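Local coordinates for adenosine monophosphate-protein transferase vopS (Vibrio parahaemolyticus, PDB 3LET) that transfers AMP from ATP to a threonine of host Rho-family GTPases, blocking their downstream signalling and actin assembly in infected cells, at residues 269-274 / 279-284. Residues are numbered along the deposited sequence; the frame is centred on the assembly and turned at random.
Sequences AGVIGY and DGNGRM
Val271 and Ile272, on helix 260-274, pack against the first turn of helix 281-295, and van der Waals contact carries the interface, most of it methyl and methylene groups against one carbonyl oxygen; no hydrogen bond passes between the two segments. The two branched side chains converge on the backbone carbonyl of Asn281: Val271 CG1 lies 3.6 Å from Asn281 O, and Ile272 CG1 is closer still, at 3.4 Å from that same oxygen. Val271 sets CG1 anti to its own backbone N (chi1 175°), which carries this methyl across to the second helix, where it also meets Met284 CB at 3.9 Å. Ile272 reaches over with its extended CG1-CD1 arm, and CD1 ends 4.1 Å from Gly282 CA. The backbones come nearest at Ile272 and Asn281, whose CA atoms stand 5.3 Å apart.

The Asn281 side chain and the Asp279-Gly280 pair are held by local bonds. Asn281 passes Val271 at a slant, its OD1 3.7 Å from Val271 O and 3.9 Å from Val271 CG1, but this oxygen accepts a hydrogen bond from the backbone N of Phe277, in the connection between the helices. That bond ties the start of helix 281-295 back to the preceding turn. One residue earlier, Gly280 takes the N-cap position with a positive phi, which favours glycine, and its N donates to Asp279 OD1 at 2.7 Å, approaching from above the carboxylate plane.

Gly280, Asn281 and Gly282 belong to the ATP site inferred by similarity, as does Arg286 on the next turn, and Asp279 to Arg283 form the DGNGR end of the Fic motif. Beyond the contact, Leu245 of helix 238-255 packs on Val271, helix 207-217 receives Met284 through Leu210, Leu213 and Leu217, and Tyr274 rests against helix 113-139.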
ATOM      1  N   ALA A 269      -6.894   3.978  12.044  1.00 15.49           N
ATOM      2  CA  ALA A 269      -7.308   2.637  11.629  1.00 14.93           C
ATOM      3  C   ALA A 269      -6.785   2.324  10.232  1.00 15.54           C
ATOM      4  O   ALA A 269      -6.342   1.208   9.948  1.00 15.90           O
ATOM      5  CB  ALA A 269      -8.871   2.526  11.631  1.00 15.23           C
ATOM      6  N   GLY A 270      -6.898   3.294   9.339  1.00 13.80           N
ATOM      7  CA  GLY A 270      -6.501   3.090   7.955  1.00 15.15           C
ATOM      8  C   GLY A 270      -5.022   2.850   7.789  1.00 10.92           C
ATOM      9  O   GLY A 270      -4.594   1.961   7.034  1.00 14.25           O
ATOM     10  N   VAL A 271      -4.206   3.668   8.437  1.00 12.09           N
ATOM     11  CA  VAL A 271      -2.759   3.518   8.294  1.00 12.98           C
ATOM     12  C   VAL A 271      -2.294   2.181   8.858  1.00 14.39           C
ATOM     13  O   VAL A 271      -1.541   1.456   8.232  1.00 13.57           O
ATOM     14  CB  VAL A 271      -1.985   4.624   9.052  1.00 16.43           C
ATOM     15  CG1 VAL A 271      -0.464   4.336   8.979  1.00 15.33           C
ATOM     16  CG2 VAL A 271      -2.318   5.969   8.463  1.00 15.20           C
ATOM     17  N   ILE A 272      -2.731   1.854  10.070  1.00 12.32           N
ATOM     18  CA  ILE A 272      -2.164   0.701  10.735  1.00 12.92           C
ATOM     19  C   ILE A 272      -2.853  -0.548  10.212  1.00 15.74           C
ATOM     20  O   ILE A 272      -2.206  -1.574   9.972  1.00 18.20           O
ATOM     21  CB  ILE A 272      -2.291   0.795  12.274  1.00 10.43           C
ATOM     22  CG1 ILE A 272      -1.421   1.951  12.798  1.00 12.29           C
ATOM     23  CG2 ILE A 272      -1.834  -0.504  12.933  1.00 23.23           C
ATOM     24  CD1 ILE A 272      -1.804   2.384  14.243  1.00 13.55           C
ATOM     25  N   GLY A 273      -4.150  -0.432   9.982  1.00 14.28           N
ATOM     26  CA  GLY A 273      -4.976  -1.569   9.582  1.00 18.70           C
ATOM     27  C   GLY A 273      -4.677  -2.072   8.174  1.00 17.85           C
ATOM     28  O   GLY A 273      -4.826  -3.255   7.882  1.00 15.33           O
ATOM     29  N   TYR A 274      -4.315  -1.164   7.285  1.00 12.76           N
ATOM     30  CA  TYR A 274      -3.981  -1.554   5.908  1.00  9.62           C
ATOM     31  C   TYR A 274      -2.470  -1.732   5.756  1.00 16.34           C
ATOM     32  O   TYR A 274      -2.014  -2.192   4.710  1.00 14.79           O
ATOM     33  CB  TYR A 274      -4.444  -0.472   4.939  1.00  9.22           C
ATOM     34  CG  TYR A 274      -5.928  -0.451   4.641  1.00 10.95           C
ATOM     35  CD1 TYR A 274      -6.602  -1.640   4.282  1.00 11.08           C
ATOM     36  CD2 TYR A 274      -6.639   0.749   4.641  1.00 12.69           C
ATOM     37  CE1 TYR A 274      -7.932  -1.628   3.962  1.00 15.12           C
ATOM     38  CE2 TYR A 274      -7.980   0.772   4.334  1.00 16.00           C
ATOM     39  CZ  TYR A 274      -8.618  -0.430   3.995  1.00 16.95           C
ATOM     40  OH  TYR A 274      -9.939  -0.447   3.687  1.00 16.96           O
ATOM     41  N   ASP A 279       7.259   0.555   7.128  1.00 15.39           N
ATOM     42  CA  ASP A 279       7.556   0.575   8.552  1.00 20.06           C
ATOM     43  C   ASP A 279       7.089   1.909   9.124  1.00 23.04           C
ATOM     44  O   ASP A 279       6.832   2.865   8.382  1.00 17.93           O
ATOM     45  CB  ASP A 279       9.066   0.414   8.774  1.00 24.74           C
ATOM     46  CG  ASP A 279       9.440   0.125  10.238  1.00 27.20           C
ATOM     47  OD1 ASP A 279       8.536  -0.136  11.079  1.00 30.44           O
ATOM     48  OD2 ASP A 279      10.666   0.162  10.532  1.00 29.16           O
ATOM     49  N   GLY A 280       6.987   1.969  10.444  1.00 14.48           N
ATOM     50  CA  GLY A 280       6.536   3.185  11.115  1.00 14.85           C
ATOM     51  C   GLY A 280       5.040   3.443  10.953  1.00 20.08           C
ATOM     52  O   GLY A 280       4.573   4.585  11.040  1.00 16.57           O
ATOM     53  N   ASN A 281       4.269   2.400  10.716  1.00 13.57           N
ATOM     54  CA  ASN A 281       2.815   2.567  10.682  1.00 13.92           C
ATOM     55  C   ASN A 281       2.239   3.047  12.012  1.00 15.82           C
ATOM     56  O   ASN A 281       1.331   3.862  12.018  1.00 13.49           O
ATOM     57  CB  ASN A 281       2.142   1.245  10.299  1.00 11.08           C
ATOM     58  CG  ASN A 281       2.462   0.870   8.881  1.00 20.10           C
ATOM     59  OD1 ASN A 281       2.133   1.619   7.979  1.00 17.86           O
ATOM     60  ND2 ASN A 281       3.141  -0.253   8.676  1.00 20.76           N
ATOM     61  N   GLY A 282       2.739   2.517  13.124  1.00 16.81           N
ATOM     62  CA  GLY A 282       2.221   2.912  14.425  1.00 18.73           C
ATOM     63  C   GLY A 282       2.493   4.399  14.658  1.00 18.16           C
ATOM     64  O   GLY A 282       1.603   5.165  15.075  1.00 14.75           O
ATOM     65  N   ARG A 283       3.711   4.833  14.332  1.00 15.72           N
ATOM     66  CA  ARG A 283       4.074   6.243  14.501  1.00 14.88           C
ATOM     67  C   ARG A 283       3.212   7.119  13.611  1.00 12.73           C
ATOM     68  O   ARG A 283       2.751   8.165  14.046  1.00 18.10           O
ATOM     69  CB  ARG A 283       5.536   6.481  14.090  1.00 19.12           C
ATOM     70  CG  ARG A 283       6.506   6.095  15.172  1.00 25.79           C
ATOM     71  CD  ARG A 283       7.928   6.211  14.660  1.00 30.68           C
ATOM     72  NE  ARG A 283       8.852   5.893  15.733  1.00 32.96           N
ATOM     73  CZ  ARG A 283       9.808   6.702  16.170  1.00 32.98           C
ATOM     74  NH1 ARG A 283       9.994   7.881  15.596  1.00 21.46           N
ATOM     75  NH2 ARG A 283      10.594   6.308  17.165  1.00 27.75           N
ATOM     76  N   MET A 284       3.008   6.716  12.360  1.00 13.18           N
ATOM     77  CA  MET A 284       2.187   7.530  11.462  1.00 13.72           C
ATOM     78  C   MET A 284       0.746   7.590  11.926  1.00 11.48           C
ATOM     79  O   MET A 284       0.116   8.660  11.881  1.00 14.55           O
ATOM     80  CB  MET A 284       2.199   7.003  10.026  1.00 13.36           C
ATOM     81  CG  MET A 284       3.354   7.546   9.182  1.00 26.88           C
ATOM     82  SD  MET A 284       3.280   9.356   8.997  1.00 21.50           S
ATOM     83  CE  MET A 284       2.049   9.603   7.705  1.00 19.45           C
TER